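Local atomic coordinates of post-proline cleaving enzyme (Rickettsia typhi, PDB entry 4HVT), a protein that probably acts as a serine endopeptidase of the prolyl oligopeptidase family, cutting peptides on the carboxyl side of proline. Residues A[231-236]-A[279-284]; A[271-276]-A[325-330]. All coordinates share one frame; numbering follows the deposited sequence.

Contact 1 of 2, residues A[231-236]-A[279-284]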
ATOM      1  N   LYS A 231      29.526  -9.996  -5.980  1.00 16.37           N
ATOM      2  CA  LYS A 231      30.144  -9.789  -4.713  1.00 16.93           C
ATOM      3  C   LYS A 231      29.152  -9.353  -3.662  1.00 14.87           C
ATOM      4  O   LYS A 231      28.513  -8.338  -3.778  1.00 13.42           O
ATOM      5  CB  LYS A 231      31.289  -8.768  -4.859  1.00 19.08           C
ATOM      6  CG  LYS A 231      32.396  -9.201  -5.812  1.00 22.94           C
ATOM      7  CD  LYS A 231      33.412 -10.143  -5.167  1.00 26.68           C
ATOM      8  CE  LYS A 231      34.597 -10.502  -6.096  1.00 31.01           C
ATOM      9  NZ  LYS A 231      35.234  -9.333  -6.764  1.00 32.97           N
ATOM     10  N   LYS A 232      29.086 -10.108  -2.582  1.00 14.40           N
ATOM     11  CA  LYS A 232      28.280  -9.728  -1.428  1.00 14.37           C
ATOM     12  C   LYS A 232      28.890  -8.497  -0.761  1.00 14.63           C
ATOM     13  O   LYS A 232      30.089  -8.506  -0.414  1.00 15.52           O
ATOM     14  CB  LYS A 232      28.167 -10.865  -0.406  1.00 15.01           C
ATOM     15  CG  LYS A 232      27.255 -10.448   0.745  1.00 15.25           C
ATOM     16  CD  LYS A 232      26.955 -11.560   1.714  1.00 16.58           C
ATOM     17  CE  LYS A 232      25.979 -12.514   1.203  1.00 17.05           C
ATOM     18  NZ  LYS A 232      25.666 -13.464   2.343  1.00 16.91           N
ATOM     19  N   LEU A 233      28.088  -7.461  -0.549  1.00 14.15           N
ATOM     20  CA  LEU A 233      28.571  -6.254   0.126  1.00 14.88           C
ATOM     21  C   LEU A 233      28.076  -6.061   1.534  1.00 14.43           C
ATOM     22  O   LEU A 233      28.694  -5.280   2.313  1.00 14.06           O
ATOM     23  CB  LEU A 233      28.171  -5.014  -0.654  1.00 16.18           C
ATOM     24  CG  LEU A 233      28.779  -4.895  -2.044  1.00 17.56           C
ATOM     25  CD1 LEU A 233      28.432  -3.544  -2.601  1.00 17.94           C
ATOM     26  CD2 LEU A 233      30.300  -5.116  -2.067  1.00 18.42           C
ATOM     27  N   PHE A 234      26.952  -6.689   1.887  1.00 13.77           N
ATOM     28  CA  PHE A 234      26.321  -6.358   3.153  1.00 14.79           C
ATOM     29  C   PHE A 234      25.383  -7.491   3.512  1.00 14.56           C
ATOM     30  O   PHE A 234      24.794  -8.071   2.618  1.00 13.29           O
ATOM     31  CB  PHE A 234      25.571  -5.020   3.105  1.00 16.32           C
ATOM     32  CG  PHE A 234      25.268  -4.492   4.472  1.00 19.13           C
ATOM     33  CD1 PHE A 234      26.312  -4.126   5.332  1.00 23.02           C
ATOM     34  CD2 PHE A 234      23.960  -4.504   4.966  1.00 21.17           C
ATOM     35  CE1 PHE A 234      26.054  -3.707   6.660  1.00 24.95           C
ATOM     36  CE2 PHE A 234      23.689  -4.094   6.248  1.00 21.73           C
ATOM     37  CZ  PHE A 234      24.720  -3.690   7.105  1.00 24.87           C
ATOM     38  N   GLU A 235      25.319  -7.818   4.814  1.00 15.03           N
ATOM     39  CA  GLU A 235      24.380  -8.821   5.311  1.00 15.94           C
ATOM     40  C   GLU A 235      23.834  -8.387   6.646  1.00 15.11           C
ATOM     41  O   GLU A 235      24.569  -7.813   7.474  1.00 16.72           O
ATOM     42  CB  GLU A 235      25.025 -10.200   5.422  1.00 18.39           C
ATOM     43  CG  GLU A 235      24.072 -11.282   5.876  1.00 21.78           C
ATOM     44  CD  GLU A 235      24.786 -12.610   6.178  1.00 25.80           C
ATOM     45  OE1 GLU A 235      25.647 -13.018   5.383  1.00 28.04           O
ATOM     46  OE2 GLU A 235      24.469 -13.232   7.209  1.00 30.86           O
ATOM     47  N   VAL A 236      22.528  -8.552   6.858  1.00 13.20           N
ATOM     48  CA  VAL A 236      21.974  -8.272   8.189  1.00 12.79           C
ATOM     49  C   VAL A 236      21.720  -9.558   8.986  1.00 12.84           C
ATOM     50  O   VAL A 236      21.507 -10.647   8.422  1.00 12.41           O
ATOM     51  CB  VAL A 236      20.644  -7.464   8.108  1.00 12.22           C
ATOM     52  CG1 VAL A 236      20.845  -6.088   7.487  1.00 12.32           C
ATOM     53  CG2 VAL A 236      19.589  -8.238   7.369  1.00 12.01           C
ATOM     54  N   LYS A 279      38.608   3.969  -5.351  1.00 25.59           N
ATOM     55  CA  LYS A 279      39.249   2.680  -5.615  1.00 26.59           C
ATOM     56  C   LYS A 279      38.555   1.550  -4.813  1.00 25.79           C
ATOM     57  O   LYS A 279      38.249   0.483  -5.342  1.00 28.33           O
ATOM     58  CB  LYS A 279      40.733   2.733  -5.270  1.00 27.38           C
ATOM     59  N   ASN A 280      38.324   1.801  -3.526  1.00 24.31           N
ATOM     60  CA  ASN A 280      37.755   0.836  -2.646  1.00 23.46           C
ATOM     61  C   ASN A 280      36.371   1.386  -2.355  1.00 21.17           C
ATOM     62  O   ASN A 280      36.193   2.588  -2.253  1.00 20.51           O
ATOM     63  CB  ASN A 280      38.536   0.735  -1.320  1.00 25.77           C
ATOM     64  CG  ASN A 280      39.911   0.077  -1.462  1.00 28.65           C
ATOM     65  OD1 ASN A 280      40.101  -0.838  -2.260  1.00 32.76           O
ATOM     66  ND2 ASN A 280      40.869   0.518  -0.641  1.00 29.96           N
ATOM     67  N   LEU A 281      35.409   0.504  -2.214  1.00 18.48           N
ATOM     68  CA  LEU A 281      34.098   0.920  -1.698  1.00 16.98           C
ATOM     69  C   LEU A 281      34.202   1.416  -0.251  1.00 16.60           C
ATOM     70  O   LEU A 281      35.097   0.994   0.513  1.00 16.27           O
ATOM     71  CB  LEU A 281      33.112  -0.232  -1.836  1.00 16.41           C
ATOM     72  CG  LEU A 281      32.901  -0.812  -3.227  1.00 16.84           C
ATOM     73  CD1 LEU A 281      32.016  -2.047  -3.164  1.00 17.77           C
ATOM     74  CD2 LEU A 281      32.285   0.295  -4.097  1.00 18.08           C
ATOM     75  N   LYS A 282      33.305   2.327   0.139  1.00 16.09           N
ATOM     76  CA  LYS A 282      33.292   2.891   1.467  1.00 17.07           C
ATOM     77  C   LYS A 282      31.890   2.785   2.023  1.00 15.41           C
ATOM     78  O   LYS A 282      30.921   3.171   1.335  1.00 14.59           O
ATOM     79  CB  LYS A 282      33.700   4.382   1.432  1.00 20.73           C
ATOM     80  CG  LYS A 282      34.387   4.805   2.735  1.00 24.89           C
ATOM     81  CD  LYS A 282      34.799   6.315   2.776  1.00 29.05           C
ATOM     82  CE  LYS A 282      34.531   7.120   1.518  1.00 31.88           C
ATOM     83  NZ  LYS A 282      35.060   8.521   1.651  1.00 35.42           N
ATOM     84  N   LEU A 283      31.764   2.236   3.221  1.00 13.93           N
ATOM     85  CA  LEU A 283      30.476   2.097   3.866  1.00 12.94           C
ATOM     86  C   LEU A 283      30.545   2.804   5.219  1.00 13.03           C
ATOM     87  O   LEU A 283      31.364   2.432   6.103  1.00 13.27           O
ATOM     88  CB  LEU A 283      30.170   0.624   4.085  1.00 12.82           C
ATOM     89  CG  LEU A 283      28.873   0.251   4.765  1.00 12.68           C
ATOM     90  CD1 LEU A 283      27.677   0.465   3.841  1.00 12.52           C
ATOM     91  CD2 LEU A 283      28.921  -1.223   5.129  1.00 13.29           C
ATOM     92  N   GLN A 284      29.679   3.813   5.371  1.00 12.95           N
ATOM     93  CA  GLN A 284      29.725   4.673   6.531  1.00 13.80           C
ATOM     94  C   GLN A 284      28.345   4.817   7.171  1.00 13.03           C
ATOM     95  O   GLN A 284      27.387   5.077   6.485  1.00 12.30           O
ATOM     96  CB  GLN A 284      30.286   6.013   6.192  1.00 15.29           C
ATOM     97  CG  GLN A 284      31.757   5.949   5.814  1.00 17.12           C
ATOM     98  CD  GLN A 284      32.226   7.309   5.348  1.00 19.53           C
ATOM     99  OE1 GLN A 284      31.910   7.769   4.217  1.00 23.34           O
ATOM    100  NE2 GLN A 284      32.909   8.011   6.244  1.00 21.08           N
TER
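Leu233 and Phe234 meet Leu281 and Leu283 where two neighbouring blades of the N-terminal beta-propeller come together near the surface, an instance of the mainly apolar side-chain packing that joins propeller blades; here no hydrogen bond passes between the two segments. Strand 231-235 is the fourth and last strand, at one edge of a four-stranded antiparallel blade; 282-285 holds the same place in the next. Early in the first segment, Lys232 turns to its own blade, its NZ forming a salt bridge with Glu235 OE1 at 3.1 Å, reached from above the carboxylate plane, and a second one with Glu208. Leu233 comes next and sends both methyls to a single methyl of Leu281: Leu233 CD2 lies 3.7 Å and Leu233 CD1 3.9 Å from Leu281 CD1, the two side chains crossing at about a right angle. Leu233 also packs on Leu274 of strand 269-275, so it spans more than the outer strand of the neighbouring blade. Phe234 follows within a classic beta bulge, in which both Leu233 and Phe234 face Leu218 of strand 217-222. The bulge explains why two successive residues can both direct their CB atoms at the other blade, where a regular strand would alternate. With CG anti to the backbone N (chi1 -163°), the Phe234 ring extends to Leu283 and also meets the ring of Tyr272, their planes about 55° apart. Leu283, whose own CG is likewise anti to N, approaches the Phe234 ring obliquely, and its CD2 rests 3.9 Å from Phe234 CD1 and 4.1 Å from Phe234 CE1.

Contact 2 of 2, residues A[271-276]-A[325-330]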
ATOM      1  N   ASN A 271      21.184   2.629   9.131  1.00  9.95           N
ATOM      2  CA  ASN A 271      21.278   3.133   7.761  1.00  9.56           C
ATOM      3  C   ASN A 271      22.730   3.549   7.462  1.00  9.39           C
ATOM      4  O   ASN A 271      23.496   3.952   8.376  1.00  9.27           O
ATOM      5  CB  ASN A 271      20.382   4.355   7.548  1.00  9.64           C
ATOM      6  CG  ASN A 271      18.928   4.060   7.683  1.00  9.77           C
ATOM      7  OD1 ASN A 271      18.461   3.119   7.134  1.00  9.80           O
ATOM      8  ND2 ASN A 271      18.217   4.893   8.384  1.00 10.22           N
ATOM      9  N   TYR A 272      23.116   3.445   6.207  1.00  9.27           N
ATOM     10  CA  TYR A 272      24.470   3.711   5.781  1.00  9.87           C
ATOM     11  C   TYR A 272      24.513   4.427   4.415  1.00  9.67           C
ATOM     12  O   TYR A 272      23.622   4.316   3.614  1.00  9.08           O
ATOM     13  CB  TYR A 272      25.282   2.419   5.579  1.00 10.16           C
ATOM     14  CG  TYR A 272      25.247   1.481   6.769  1.00 10.65           C
ATOM     15  CD1 TYR A 272      24.145   0.692   7.035  1.00 10.93           C
ATOM     16  CD2 TYR A 272      26.358   1.378   7.569  1.00 11.75           C
ATOM     17  CE1 TYR A 272      24.150  -0.161   8.127  1.00 11.39           C
ATOM     18  CE2 TYR A 272      26.349   0.536   8.663  1.00 12.08           C
ATOM     19  CZ  TYR A 272      25.216  -0.206   8.909  1.00 12.25           C
ATOM     20  OH  TYR A 272      25.216  -1.078  10.020  1.00 13.99           O
ATOM     21  N   ILE A 273      25.607   5.128   4.197  1.00  9.77           N
ATOM     22  CA  ILE A 273      25.937   5.564   2.870  1.00 10.14           C
ATOM     23  C   ILE A 273      26.996   4.650   2.325  1.00 10.49           C
ATOM     24  O   ILE A 273      28.057   4.504   2.938  1.00 10.22           O
ATOM     25  CB  ILE A 273      26.495   7.015   2.838  1.00 10.51           C
ATOM     26  CG1 ILE A 273      25.448   7.987   3.406  1.00 10.57           C
ATOM     27  CG2 ILE A 273      26.827   7.470   1.412  1.00 10.91           C
ATOM     28  CD1 ILE A 273      25.951   9.401   3.466  1.00 11.03           C
ATOM     29  N   LEU A 274      26.729   4.070   1.167  1.00 10.67           N
ATOM     30  CA  LEU A 274      27.738   3.297   0.397  1.00 11.42           C
ATOM     31  C   LEU A 274      28.167   4.208  -0.744  1.00 12.16           C
ATOM     32  O   LEU A 274      27.353   4.628  -1.602  1.00 11.58           O
ATOM     33  CB  LEU A 274      27.177   2.023  -0.164  1.00 11.21           C
ATOM     34  CG  LEU A 274      28.078   1.233  -1.077  1.00 12.07           C
ATOM     35  CD1 LEU A 274      29.185   0.503  -0.334  1.00 12.99           C
ATOM     36  CD2 LEU A 274      27.258   0.252  -1.844  1.00 12.11           C
ATOM     37  N   ASP A 275      29.444   4.567  -0.750  1.00 13.81           N
ATOM     38  CA  ASP A 275      29.969   5.457  -1.766  1.00 14.95           C
ATOM     39  C   ASP A 275      30.726   4.575  -2.766  1.00 15.83           C
ATOM     40  O   ASP A 275      31.654   3.808  -2.333  1.00 16.66           O
ATOM     41  CB  ASP A 275      30.921   6.450  -1.090  1.00 16.33           C
ATOM     42  CG  ASP A 275      31.166   7.669  -1.877  1.00 17.94           C
ATOM     43  OD1 ASP A 275      31.136   7.570  -3.106  1.00 17.87           O
ATOM     44  OD2 ASP A 275      31.520   8.718  -1.250  1.00 20.11           O
ATOM     45  N   THR A 276      30.359   4.639  -4.045  1.00 15.65           N
ATOM     46  CA  THR A 276      30.837   3.604  -5.015  1.00 16.31           C
ATOM     47  C   THR A 276      31.926   4.074  -5.985  1.00 17.99           C
ATOM     48  O   THR A 276      32.343   3.323  -6.859  1.00 19.47           O
ATOM     49  CB  THR A 276      29.679   3.019  -5.841  1.00 15.63           C
ATOM     50  OG1 THR A 276      29.039   4.077  -6.540  1.00 16.44           O
ATOM     51  CG2 THR A 276      28.563   2.378  -4.972  1.00 14.77           C
ATOM     52  N   LEU A 325      18.911  18.425   5.884  1.00 10.08           N
ATOM     53  CA  LEU A 325      20.352  18.620   6.137  1.00 10.62           C
ATOM     54  C   LEU A 325      21.149  18.252   4.899  1.00 10.24           C
ATOM     55  O   LEU A 325      20.773  17.450   4.053  1.00  9.35           O
ATOM     56  CB  LEU A 325      20.888  17.828   7.329  1.00 10.90           C
ATOM     57  CG  LEU A 325      20.834  16.302   7.381  1.00 10.92           C
ATOM     58  CD1 LEU A 325      21.716  15.706   8.464  1.00 11.57           C
ATOM     59  CD2 LEU A 325      19.385  15.732   7.514  1.00 10.64           C
ATOM     60  N   HIS A 326      22.317  18.811   4.822  1.00 10.84           N
ATOM     61  CA  HIS A 326      23.267  18.383   3.787  1.00 11.00           C
ATOM     62  C   HIS A 326      23.670  16.932   3.978  1.00 10.71           C
ATOM     63  O   HIS A 326      23.840  16.465   5.133  1.00 10.56           O
ATOM     64  CB  HIS A 326      24.539  19.233   3.810  1.00 11.86           C
ATOM     65  CG  HIS A 326      25.354  19.103   2.560  1.00 12.21           C
ATOM     66  ND1 HIS A 326      26.475  18.305   2.451  1.00 12.66           N
ATOM     67  CD2 HIS A 326      25.245  19.754   1.375  1.00 12.57           C
ATOM     68  CE1 HIS A 326      26.969  18.405   1.231  1.00 12.76           C
ATOM     69  NE2 HIS A 326      26.228  19.271   0.547  1.00 12.63           N
ATOM     70  N   PHE A 327      23.826  16.167   2.887  1.00 10.60           N
ATOM     71  CA  PHE A 327      24.042  14.690   3.066  1.00 10.47           C
ATOM     72  C   PHE A 327      25.311  14.374   3.858  1.00 11.08           C
ATOM     73  O   PHE A 327      25.314  13.422   4.589  1.00 10.88           O
ATOM     74  CB  PHE A 327      24.049  13.909   1.735  1.00 10.49           C
ATOM     75  CG  PHE A 327      25.350  14.052   0.960  1.00 11.12           C
ATOM     76  CD1 PHE A 327      25.572  15.108   0.090  1.00 11.52           C
ATOM     77  CD2 PHE A 327      26.329  13.108   1.097  1.00 11.35           C
ATOM     78  CE1 PHE A 327      26.762  15.270  -0.593  1.00 12.30           C
ATOM     79  CE2 PHE A 327      27.525  13.239   0.414  1.00 11.89           C
ATOM     80  CZ  PHE A 327      27.756  14.301  -0.415  1.00 12.25           C
ATOM     81  N   THR A 328      26.314  15.233   3.788  1.00 11.73           N
ATOM     82  CA  THR A 328      27.591  15.011   4.512  1.00 12.53           C
ATOM     83  C   THR A 328      27.364  15.060   6.026  1.00 12.62           C
ATOM     84  O   THR A 328      28.061  14.369   6.765  1.00 13.45           O
ATOM     85  CB  THR A 328      28.697  15.993   4.146  1.00 13.43           C
ATOM     86  OG1 THR A 328      28.269  17.335   4.429  1.00 13.91           O
ATOM     87  CG2 THR A 328      29.042  15.800   2.684  1.00 13.57           C
ATOM     88  N   ASP A 329      26.388  15.825   6.483  1.00 12.94           N
ATOM     89  CA  ASP A 329      26.092  15.907   7.909  1.00 13.53           C
ATOM     90  C   ASP A 329      25.438  14.627   8.420  1.00 13.24           C
ATOM     91  O   ASP A 329      25.414  14.407   9.628  1.00 13.20           O
ATOM     92  CB  ASP A 329      25.223  17.101   8.270  1.00 14.36           C
ATOM     93  CG  ASP A 329      26.005  18.395   8.446  1.00 15.95           C
ATOM     94  OD1 ASP A 329      27.250  18.378   8.540  1.00 16.54           O
ATOM     95  OD2 ASP A 329      25.331  19.416   8.513  1.00 17.11           O
ATOM     96  N   LEU A 330      24.973  13.751   7.541  1.00 12.81           N
ATOM     97  CA  LEU A 330      24.472  12.446   7.998  1.00 12.39           C
ATOM     98  C   LEU A 330      25.503  11.614   8.717  1.00 13.65           C
ATOM     99  O   LEU A 330      25.145  10.818   9.563  1.00 13.64           O
ATOM    100  CB  LEU A 330      23.975  11.615   6.842  1.00 11.85           C
ATOM    101  CG  LEU A 330      22.703  12.088   6.160  1.00 11.40           C
ATOM    102  CD1 LEU A 330      22.428  11.315   4.877  1.00 11.21           C
ATOM    103  CD2 LEU A 330      21.516  11.999   7.083  1.00 11.22           C
TER
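Ile273 carries its side of this buried contact alone, setting its terminal methyl, CD1, against both Phe327 and Leu330, a compact example of how adjacent propeller blades pack. The extended chain, with chi2 at 177°, carries CD1 out to the next blade. There Ile273 CD1 lies 4.3 Å from Leu330 CD1 and 4.4 Å from Phe327 CD2, reaching the Phe327 ring at its edge, near the ring plane. Its nearest neighbour across the contact is a backbone atom, Phe327 O, at 4.2 Å. These are loose van der Waals contacts, without a polar bond from one segment to the other.

The receiving side is shaped by the turn that leaves strand 322-326. Leu330 N bonds to Phe327 O, and Asp329 N to His326 O, which brings Phe327 and Leu330 round to the same methyl. Thr328 CG2 lies over one face of the Phe327 ring, while Thr328 OG1 is hydrogen-bonded to His326 ND1 at 2.8 Å. Further out, Glu300 takes His326 NE2 and Ser339 bonds to Asp329 OD2. Leu330 rests on Trp304 of strand 301-305, Phe327 on Leu257 of strand 257-263, and Ile273 itself sits in strand 269-275, flanked by strands 257-263 and 282-285.

The two contacts, with centres 14 Å apart, lie on the two seams of one blade, the four-stranded sheet that contains strands 269-275 and 282-285. Contact 1 joins its last strand, 282-285, to the preceding blade, and contact 2 joins the strand beside it, 269-275, to the following one. Their segments alternate along the chain, in the order 231-236, 271-276, 279-284, 325-330. Within the shared sheet they are tied directly: Gln284 O with Ile273 N and Lys282 O with Asp275 N are probable hydrogen bonds, each 2.9 Å. Three successive propeller blades are thus linked, side chains bridging between sheets and backbone bonds holding the middle one together.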